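Local coordinates for CLIP-associating protein (Drosophila melanogaster, PDB 4G3A) that tracks microtubule plus ends and stabilises dynamic microtubules, supporting mitotic spindle formation and kinetochore attachment, and contributes here its N-terminal TOG-like domain, at residues T90-P93 with H94-R98; L112-R115 with D116-E119; R121-P125 with Q126-D130. All blocks are in the same frame, centred on the assembly; numbering follows the deposited sequence.

Interaction 1. Residues T90-P93 with H94-R98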
ATOM      1  N   THR A  90       4.417  -5.755  12.220  1.00 38.43           N
ATOM      2  CA  THR A  90       5.587  -6.531  11.820  1.00 45.26           C
ATOM      3  C   THR A  90       5.786  -6.455  10.316  1.00 40.14           C
ATOM      4  O   THR A  90       6.897  -6.284   9.821  1.00 41.27           O
ATOM      5  CB  THR A  90       5.440  -8.017  12.225  1.00 54.17           C
ATOM      6  OG1 THR A  90       5.649  -8.152  13.636  1.00 56.97           O
ATOM      7  CG2 THR A  90       6.447  -8.891  11.483  1.00 57.60           C
ATOM      8  N   VAL A  91       4.682  -6.565   9.596  1.00 32.78           N
ATOM      9  CA  VAL A  91       4.708  -6.657   8.147  1.00 30.83           C
ATOM     10  C   VAL A  91       4.797  -5.290   7.452  1.00 31.23           C
ATOM     11  O   VAL A  91       5.587  -5.103   6.532  1.00 30.66           O
ATOM     12  CB  VAL A  91       3.442  -7.369   7.670  1.00 38.84           C
ATOM     13  CG1 VAL A  91       3.324  -7.288   6.184  1.00 35.63           C
ATOM     14  CG2 VAL A  91       3.446  -8.831   8.147  1.00 34.46           C
ATOM     15  N   LEU A  92       3.986  -4.343   7.910  1.00 34.23           N
ATOM     16  CA  LEU A  92       3.821  -3.055   7.224  1.00 37.79           C
ATOM     17  C   LEU A  92       5.120  -2.348   6.818  1.00 33.12           C
ATOM     18  O   LEU A  92       5.229  -1.866   5.694  1.00 35.83           O
ATOM     19  CB  LEU A  92       2.941  -2.099   8.037  1.00 33.88           C
ATOM     20  CG  LEU A  92       2.281  -0.987   7.205  1.00 31.54           C
ATOM     21  CD1 LEU A  92       1.394  -1.592   6.109  1.00 27.74           C
ATOM     22  CD2 LEU A  92       1.468  -0.040   8.075  1.00 31.92           C
ATOM     23  N   PRO A  93       6.109  -2.273   7.726  1.00 38.02           N
ATOM     24  CA  PRO A  93       7.304  -1.515   7.338  1.00 33.91           C
ATOM     25  C   PRO A  93       7.986  -2.066   6.086  1.00 36.60           C
ATOM     26  O   PRO A  93       8.565  -1.295   5.337  1.00 34.17           O
ATOM     27  CB  PRO A  93       8.220  -1.664   8.561  1.00 43.15           C
ATOM     28  CG  PRO A  93       7.272  -1.862   9.700  1.00 42.86           C
ATOM     29  CD  PRO A  93       6.154  -2.689   9.144  1.00 38.43           C
ATOM     30  N   HIS A  94       7.918  -3.373   5.850  1.00 33.70           N
ATOM     31  CA  HIS A  94       8.596  -3.949   4.687  1.00 26.94           C
ATOM     32  C   HIS A  94       7.744  -3.901   3.412  1.00 29.77           C
ATOM     33  O   HIS A  94       8.271  -3.878   2.300  1.00 29.77           O
ATOM     34  CB  HIS A  94       9.060  -5.370   5.014  1.00 31.42           C
ATOM     35  CG  HIS A  94       9.910  -5.422   6.239  1.00 35.45           C
ATOM     36  ND1 HIS A  94       9.432  -5.859   7.458  1.00 41.19           N
ATOM     37  CD2 HIS A  94      11.181  -5.021   6.454  1.00 40.96           C
ATOM     38  CE1 HIS A  94      10.388  -5.760   8.360  1.00 49.49           C
ATOM     39  NE2 HIS A  94      11.462  -5.249   7.780  1.00 51.36           N
ATOM     40  N   VAL A  95       6.429  -3.904   3.588  1.00 29.02           N
ATOM     41  CA  VAL A  95       5.518  -3.694   2.478  1.00 33.23           C
ATOM     42  C   VAL A  95       5.720  -2.284   1.937  1.00 32.58           C
ATOM     43  O   VAL A  95       5.765  -2.071   0.732  1.00 29.22           O
ATOM     44  CB  VAL A  95       4.072  -3.858   2.922  1.00 32.70           C
ATOM     45  CG1 VAL A  95       3.137  -3.540   1.763  1.00 33.37           C
ATOM     46  CG2 VAL A  95       3.857  -5.290   3.429  1.00 30.20           C
ATOM     47  N   ILE A  96       5.861  -1.330   2.846  1.00 27.24           N
ATOM     48  CA  ILE A  96       6.162   0.047   2.470  1.00 27.03           C
ATOM     49  C   ILE A  96       7.408   0.113   1.591  1.00 32.87           C
ATOM     50  O   ILE A  96       7.374   0.698   0.504  1.00 33.35           O
ATOM     51  CB  ILE A  96       6.354   0.930   3.719  1.00 27.48           C
ATOM     52  CG1 ILE A  96       5.002   1.158   4.408  1.00 25.42           C
ATOM     53  CG2 ILE A  96       7.023   2.273   3.345  1.00 29.74           C
ATOM     54  CD1 ILE A  96       5.108   1.883   5.740  1.00 35.30           C
ATOM     55  N   ASP A  97       8.502  -0.492   2.055  1.00 30.27           N
ATOM     56  CA  ASP A  97       9.733  -0.540   1.275  1.00 30.58           C
ATOM     57  C   ASP A  97       9.506  -1.111  -0.124  1.00 40.12           C
ATOM     58  O   ASP A  97      10.133  -0.668  -1.082  1.00 37.79           O
ATOM     59  CB  ASP A  97      10.812  -1.358   1.996  1.00 41.82           C
ATOM     60  CG  ASP A  97      11.432  -0.607   3.164  1.00 50.30           C
ATOM     61  OD1 ASP A  97      11.256   0.630   3.252  1.00 54.16           O
ATOM     62  OD2 ASP A  97      12.088  -1.254   3.995  1.00 56.26           O
ATOM     63  N   ARG A  98       8.617  -2.091  -0.248  1.00 36.25           N
ATOM     64  CA  ARG A  98       8.358  -2.698  -1.552  1.00 31.02           C
ATOM     65  C   ARG A  98       7.561  -1.779  -2.484  1.00 34.37           C
ATOM     66  O   ARG A  98       7.471  -2.031  -3.691  1.00 34.23           O
ATOM     67  CB  ARG A  98       7.642  -4.034  -1.398  1.00 32.34           C
ATOM     68  CG  ARG A  98       8.476  -5.122  -0.732  1.00 35.84           C
ATOM     69  CD  ARG A  98       9.612  -5.597  -1.633  1.00 40.60           C
ATOM     70  NE  ARG A  98      10.535  -6.484  -0.919  1.00 44.14           N
ATOM     71  CZ  ARG A  98      11.570  -7.110  -1.481  1.00 50.09           C
ATOM     72  NH1 ARG A  98      11.826  -6.963  -2.776  1.00 50.15           N
ATOM     73  NH2 ARG A  98      12.353  -7.893  -0.745  1.00 43.08           N
TER

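Interaction 2. Residues L112-R115 with D116-E119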
ATOM      1  N   LEU A 112      -1.642  -3.822  -3.591  1.00 26.22           N
ATOM      2  CA  LEU A 112      -2.816  -4.671  -3.427  1.00 30.55           C
ATOM      3  C   LEU A 112      -2.934  -5.186  -1.980  1.00 25.43           C
ATOM      4  O   LEU A 112      -4.023  -5.219  -1.419  1.00 31.83           O
ATOM      5  CB  LEU A 112      -2.806  -5.812  -4.457  1.00 31.97           C
ATOM      6  CG  LEU A 112      -3.963  -6.815  -4.455  1.00 40.73           C
ATOM      7  CD1 LEU A 112      -5.322  -6.147  -4.260  1.00 41.20           C
ATOM      8  CD2 LEU A 112      -3.942  -7.640  -5.737  1.00 48.45           C
ATOM      9  N   LEU A 113      -1.816  -5.566  -1.370  1.00 28.69           N
ATOM     10  CA  LEU A 113      -1.814  -5.929   0.049  1.00 23.51           C
ATOM     11  C   LEU A 113      -2.384  -4.801   0.911  1.00 28.36           C
ATOM     12  O   LEU A 113      -3.172  -5.044   1.842  1.00 26.06           O
ATOM     13  CB  LEU A 113      -0.386  -6.286   0.522  1.00 24.54           C
ATOM     14  CG  LEU A 113      -0.231  -6.785   1.965  1.00 27.53           C
ATOM     15  CD1 LEU A 113       1.074  -7.633   2.172  1.00 23.16           C
ATOM     16  CD2 LEU A 113      -0.294  -5.636   2.970  1.00 31.49           C
ATOM     17  N   LEU A 114      -1.978  -3.566   0.609  1.00 30.63           N
ATOM     18  CA  LEU A 114      -2.494  -2.411   1.342  1.00 23.58           C
ATOM     19  C   LEU A 114      -4.008  -2.260   1.150  1.00 24.66           C
ATOM     20  O   LEU A 114      -4.738  -2.037   2.107  1.00 21.54           O
ATOM     21  CB  LEU A 114      -1.768  -1.115   0.942  1.00 27.20           C
ATOM     22  CG  LEU A 114      -0.266  -1.064   1.247  1.00 24.07           C
ATOM     23  CD1 LEU A 114       0.338   0.226   0.697  1.00 22.94           C
ATOM     24  CD2 LEU A 114      -0.017  -1.193   2.740  1.00 23.52           C
ATOM     25  N   ARG A 115      -4.489  -2.389  -0.079  1.00 27.90           N
ATOM     26  CA  ARG A 115      -5.934  -2.303  -0.304  1.00 28.43           C
ATOM     27  C   ARG A 115      -6.680  -3.442   0.411  1.00 32.58           C
ATOM     28  O   ARG A 115      -7.776  -3.249   0.942  1.00 30.31           O
ATOM     29  CB  ARG A 115      -6.247  -2.269  -1.804  1.00 23.42           C
ATOM     30  CG  ARG A 115      -5.721  -1.000  -2.499  1.00 29.18           C
ATOM     31  CD  ARG A 115      -6.397  -0.764  -3.856  1.00 33.43           C
ATOM     32  NE  ARG A 115      -6.103  -1.822  -4.820  1.00 36.67           N
ATOM     33  CZ  ARG A 115      -5.030  -1.832  -5.606  1.00 43.17           C
ATOM     34  NH1 ARG A 115      -4.143  -0.848  -5.536  1.00 38.79           N
ATOM     35  NH2 ARG A 115      -4.835  -2.824  -6.461  1.00 38.06           N
ATOM     36  N   ASP A 116      -6.071  -4.626   0.435  1.00 29.29           N
ATOM     37  CA  ASP A 116      -6.681  -5.774   1.103  1.00 29.81           C
ATOM     38  C   ASP A 116      -6.824  -5.542   2.608  1.00 24.42           C
ATOM     39  O   ASP A 116      -7.845  -5.893   3.197  1.00 26.32           O
ATOM     40  CB  ASP A 116      -5.907  -7.068   0.811  1.00 30.38           C
ATOM     41  CG  ASP A 116      -6.083  -7.551  -0.627  1.00 35.29           C
ATOM     42  OD1 ASP A 116      -7.115  -7.241  -1.266  1.00 35.48           O
ATOM     43  OD2 ASP A 116      -5.179  -8.250  -1.120  1.00 38.09           O
ATOM     44  N   LEU A 117      -5.821  -4.932   3.230  1.00 24.32           N
ATOM     45  CA  LEU A 117      -5.920  -4.580   4.648  1.00 25.27           C
ATOM     46  C   LEU A 117      -7.183  -3.767   4.948  1.00 32.95           C
ATOM     47  O   LEU A 117      -7.838  -3.954   5.974  1.00 29.94           O
ATOM     48  CB  LEU A 117      -4.689  -3.788   5.102  1.00 26.62           C
ATOM     49  CG  LEU A 117      -3.321  -4.476   5.197  1.00 25.00           C
ATOM     50  CD1 LEU A 117      -2.211  -3.456   5.437  1.00 28.74           C
ATOM     51  CD2 LEU A 117      -3.310  -5.541   6.316  1.00 28.22           C
HETATM   52  N   MSE A 118      -7.511  -2.850   4.049  1.00 32.29           N
HETATM   53  CA  MSE A 118      -8.652  -1.972   4.248  1.00 30.94           C
HETATM   54  C   MSE A 118      -9.946  -2.665   3.833  1.00 31.68           C
HETATM   55  O   MSE A 118     -10.931  -2.632   4.557  1.00 36.06           O
HETATM   56  CB  MSE A 118      -8.457  -0.668   3.467  1.00 26.35           C
HETATM   57  CG  MSE A 118      -7.294   0.158   3.982  1.00 28.41           C
HETATM   58 SE   MSE A 118      -7.157   1.887   3.031  1.00 33.37          SE
HETATM   59  CE  MSE A 118      -6.354   1.211   1.397  1.00 26.95           C
ATOM     60  N   GLU A 119      -9.946  -3.305   2.671  1.00 30.82           N
ATOM     61  CA  GLU A 119     -11.169  -3.940   2.196  1.00 33.11           C
ATOM     62  C   GLU A 119     -11.639  -5.015   3.179  1.00 33.57           C
ATOM     63  O   GLU A 119     -12.829  -5.129   3.464  1.00 36.96           O
ATOM     64  CB  GLU A 119     -10.992  -4.538   0.797  1.00 36.05           C
ATOM     65  CG  GLU A 119     -12.290  -5.124   0.230  1.00 43.69           C
ATOM     66  CD  GLU A 119     -12.184  -5.550  -1.234  1.00 53.43           C
ATOM     67  OE1 GLU A 119     -11.141  -5.295  -1.873  1.00 51.93           O
ATOM     68  OE2 GLU A 119     -13.161  -6.138  -1.747  1.00 52.49           O
TER

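Interaction 3. Residues R121-P125 with Q126-D130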
ATOM      1  N   ARG A 121     -11.011  -5.126   6.331  1.00 34.24           N
ATOM      2  CA  ARG A 121     -11.224  -4.567   7.659  1.00 39.93           C
ATOM      3  C   ARG A 121     -10.198  -5.008   8.698  1.00 33.07           C
ATOM      4  O   ARG A 121     -10.532  -5.207   9.868  1.00 37.07           O
ATOM      5  CB  ARG A 121     -12.644  -4.869   8.154  1.00 45.18           C
ATOM      6  CG  ARG A 121     -13.742  -4.413   7.217  1.00 59.32           C
ATOM      7  CD  ARG A 121     -15.105  -4.553   7.873  1.00 74.95           C
ATOM      8  NE  ARG A 121     -16.174  -4.036   7.023  1.00 89.40           N
ATOM      9  CZ  ARG A 121     -16.557  -2.764   6.997  1.00 97.00           C
ATOM     10  NH1 ARG A 121     -15.959  -1.874   7.777  1.00 97.37           N
ATOM     11  NH2 ARG A 121     -17.539  -2.383   6.192  1.00 99.07           N
ATOM     12  N   VAL A 122      -8.945  -5.137   8.278  1.00 32.17           N
ATOM     13  CA  VAL A 122      -7.873  -5.340   9.241  1.00 31.93           C
ATOM     14  C   VAL A 122      -7.805  -4.115  10.139  1.00 36.65           C
ATOM     15  O   VAL A 122      -7.689  -4.232  11.358  1.00 37.69           O
ATOM     16  CB  VAL A 122      -6.524  -5.555   8.552  1.00 29.92           C
ATOM     17  CG1 VAL A 122      -5.424  -5.671   9.582  1.00 28.80           C
ATOM     18  CG2 VAL A 122      -6.577  -6.792   7.692  1.00 29.31           C
ATOM     19  N   LEU A 123      -7.875  -2.940   9.516  1.00 29.24           N
ATOM     20  CA  LEU A 123      -7.983  -1.664  10.216  1.00 32.72           C
ATOM     21  C   LEU A 123      -8.705  -0.661   9.316  1.00 35.86           C
ATOM     22  O   LEU A 123      -8.747  -0.838   8.096  1.00 34.34           O
ATOM     23  CB  LEU A 123      -6.606  -1.103  10.605  1.00 35.75           C
ATOM     24  CG  LEU A 123      -5.358  -1.237   9.720  1.00 47.15           C
ATOM     25  CD1 LEU A 123      -5.651  -1.252   8.233  1.00 53.07           C
ATOM     26  CD2 LEU A 123      -4.349  -0.151  10.079  1.00 32.09           C
ATOM     27  N   PRO A 124      -9.274   0.390   9.915  1.00 37.02           N
ATOM     28  CA  PRO A 124     -10.011   1.394   9.143  1.00 38.84           C
ATOM     29  C   PRO A 124      -9.113   2.107   8.140  1.00 32.17           C
ATOM     30  O   PRO A 124      -7.908   2.238   8.380  1.00 29.36           O
ATOM     31  CB  PRO A 124     -10.493   2.377  10.218  1.00 40.18           C
ATOM     32  CG  PRO A 124     -10.448   1.615  11.499  1.00 45.92           C
ATOM     33  CD  PRO A 124      -9.282   0.688  11.357  1.00 43.31           C
ATOM     34  N   PRO A 125      -9.695   2.562   7.019  1.00 33.13           N
ATOM     35  CA  PRO A 125      -8.891   3.264   6.008  1.00 30.98           C
ATOM     36  C   PRO A 125      -8.121   4.450   6.583  1.00 26.62           C
ATOM     37  O   PRO A 125      -6.950   4.635   6.235  1.00 26.97           O
ATOM     38  CB  PRO A 125      -9.931   3.721   4.980  1.00 33.58           C
ATOM     39  CG  PRO A 125     -11.037   2.687   5.091  1.00 33.97           C
ATOM     40  CD  PRO A 125     -11.084   2.332   6.570  1.00 33.17           C
ATOM     41  N   GLN A 126      -8.739   5.233   7.459  1.00 27.29           N
ATOM     42  CA  GLN A 126      -8.026   6.384   8.007  1.00 26.31           C
ATOM     43  C   GLN A 126      -6.800   5.936   8.795  1.00 28.46           C
ATOM     44  O   GLN A 126      -5.738   6.549   8.697  1.00 27.72           O
ATOM     45  CB  GLN A 126      -8.924   7.254   8.888  1.00 30.94           C
ATOM     46  CG  GLN A 126      -8.277   8.560   9.263  1.00 33.91           C
ATOM     47  CD  GLN A 126      -8.447   9.618   8.181  1.00 38.77           C
ATOM     48  OE1 GLN A 126      -9.562   9.909   7.764  1.00 38.74           O
ATOM     49  NE2 GLN A 126      -7.342  10.201   7.733  1.00 33.05           N
ATOM     50  N   ALA A 127      -6.954   4.864   9.572  1.00 28.17           N
ATOM     51  CA  ALA A 127      -5.849   4.329  10.368  1.00 28.56           C
ATOM     52  C   ALA A 127      -4.657   3.918   9.505  1.00 32.66           C
ATOM     53  O   ALA A 127      -3.509   4.262   9.807  1.00 32.36           O
ATOM     54  CB  ALA A 127      -6.321   3.143  11.226  1.00 37.89           C
ATOM     55  N   LEU A 128      -4.922   3.172   8.437  1.00 28.78           N
ATOM     56  CA  LEU A 128      -3.850   2.733   7.547  1.00 20.95           C
ATOM     57  C   LEU A 128      -3.177   3.882   6.808  1.00 25.02           C
ATOM     58  O   LEU A 128      -1.955   3.944   6.721  1.00 23.87           O
ATOM     59  CB  LEU A 128      -4.344   1.724   6.517  1.00 25.81           C
ATOM     60  CG  LEU A 128      -3.204   1.209   5.620  1.00 29.46           C
ATOM     61  CD1 LEU A 128      -2.076   0.596   6.460  1.00 25.80           C
ATOM     62  CD2 LEU A 128      -3.692   0.200   4.577  1.00 27.35           C
ATOM     63  N   ILE A 129      -3.967   4.780   6.235  1.00 25.75           N
ATOM     64  CA  ILE A 129      -3.344   5.865   5.475  1.00 28.02           C
ATOM     65  C   ILE A 129      -2.482   6.743   6.398  1.00 22.16           C
ATOM     66  O   ILE A 129      -1.357   7.107   6.045  1.00 23.21           O
ATOM     67  CB  ILE A 129      -4.377   6.708   4.682  1.00 27.62           C
ATOM     68  CG1 ILE A 129      -5.185   5.821   3.734  1.00 24.83           C
ATOM     69  CG2 ILE A 129      -3.679   7.833   3.921  1.00 24.41           C
ATOM     70  CD1 ILE A 129      -4.351   5.022   2.756  1.00 25.77           C
ATOM     71  N   ASP A 130      -3.006   7.070   7.581  1.00 21.88           N
ATOM     72  CA  ASP A 130      -2.242   7.850   8.563  1.00 26.52           C
ATOM     73  C   ASP A 130      -0.935   7.146   8.920  1.00 30.44           C
ATOM     74  O   ASP A 130       0.122   7.765   8.996  1.00 28.38           O
ATOM     75  CB  ASP A 130      -3.041   8.069   9.853  1.00 27.87           C
ATOM     76  CG  ASP A 130      -4.181   9.067   9.700  1.00 33.25           C
ATOM     77  OD1 ASP A 130      -4.490   9.494   8.570  1.00 30.19           O
ATOM     78  OD2 ASP A 130      -4.780   9.415  10.740  1.00 38.48           O
TER

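Interaction 1. Residues T90-P93 with H94-R98
The imidazole of H94 has the carbonyl oxygen of T90 at its edge, near the ring plane, with ND1 3.5 Å from T90 O; V91 O and the carbonyl carbon of P93 lie obliquely to the ring. This is a stretch of helix 88-98, in the second HEAT repeat of the TOG domain, kinked at P93. P93 has no N-H to give to the turn before, yet its own carbonyl still receives a bond, a weak one, from D97 N. CG of H94 sits beside its backbone N and anti to the carbonyl carbon (chi1 -55°), which swings the ring back toward T90, while its side chain also touches M55 and L58 of helix 47-58. An alanine here would probably leave T90 O without its imidazole neighbour and open a gap against M55 and L58. V91 O is gripped twice, by H94 N at 3.0 Å and by V95 N at 3.3 Å, the two donors reaching it from opposite faces of the carbonyl plane. I96 N gives a straighter bond to L92 O, at 3.0 Å with an N-H...O angle of 169°. The inner side of the turn is apolar, as a helix facing helices 63-80, 104-119 and 125-136 requires: V91, L92, V95 and I96 are all buried. Compact, beta-branched valines suit two positions one turn apart, where they meet methyl against methyl, V91 CG1 lying 3.4 Å from V95 CG2, tighter than usual van der Waals contact.

Interaction 2. Residues L112-R115 with D116-E119
L112 and L113 meet D116 and L117 one turn further along helix 104-119, a local i to i+4 contact within the second HEAT repeat, near the middle of the domain. The backbone carries it regularly: D116 N bonds L112 O, L117 N bonds L113 O, and E119 N reaches R115 O with a nearly straight N-H...O angle of 170°. The bond from M118 N to L114 O is weak, and a second weak one runs to R115 O. On the buried side, leucines suit a helix enclosed by others, because their forked ends can touch the next turn and the neighbouring helices together. CG of L113 lies anti to its backbone N (chi1 -176°), which lets CD2 lean forward to L117 CD1 at 3.8 Å. L114 CD2 comes to the same L117 methyl from another side, at 4.1 Å. Toward the other flank, CD1 of L112 rests against the D116 carboxylate, 3.7 Å from OD1. D116 is buried, but its OD2 is hydrogen-bonded to OG of S74 in helix 63-80, which gives the buried oxygen a partner. Around this turn, helix 63-80 packs on L113 and L117, helix 88-98 on L113, L114 and L117, helix 125-136 on L114, L117 and M118, and helix 142-159 on R115, M118 and E119.

Interaction 3. Residues R121-P125 with Q126-D130
The N-cap of helix 125-136 is P124, whose ring and carbonyl face A127 and L128 in the first turn. Its carbonyl accepts from L128 N, 3.1 Å away at an N-H...O angle of 165°, and P125 O takes I129 N in the same way at 3.0 Å. Proline suits both places: the N-H groups at the very start of a helix have no carbonyl a turn earlier to bond, so P124 and P125 lose nothing by having none. CD of P124 lies 3.8 Å from the methyl of A127, a small side chain that lets the ring lie close. This turn follows a Schellman motif that ends helix 104-119, with R121 as the positive-phi residue and V122 N turned back to L117 O, and the chain of the helical TOG-like domain then runs through L123 into helix 125-136. L123 takes the crowded position for CG, between its backbone N and carbonyl carbon (chi1 37°), which turns both methyls toward the helix: CD1 lies 3.7 Å from L128 CB and CD2 4.0 Å from A127 CB. On another side, Q126 bends back at chi2 and gives NE2 to D130 OD1, at 3.1 Å and on the syn side of the carboxylate, 27° out of its plane. The Q126 amide is used at both ends, because OE1 accepts from S165 N, while D130 OD1 also bonds the hydroxyl of Y169.

The three interactions come in series along the chain, on helix 88-98, helix 104-119, and the loop and first turn of helix 125-136. Their centres lie close together: about 13 Å between interactions 1 and 2, 9 Å between 2 and 3, and 15 Å between 1 and 3. Interaction 2 is the hub: L114 and L117 meet L92 of interaction 1, and M118 touches P125 and L128 of interaction 3. L92 also reaches L128, so residues from all three helices close on one another. Together they make part of the apolar interior between stacked helices of this TOG-like domain, which belongs to a microtubule-binding protein.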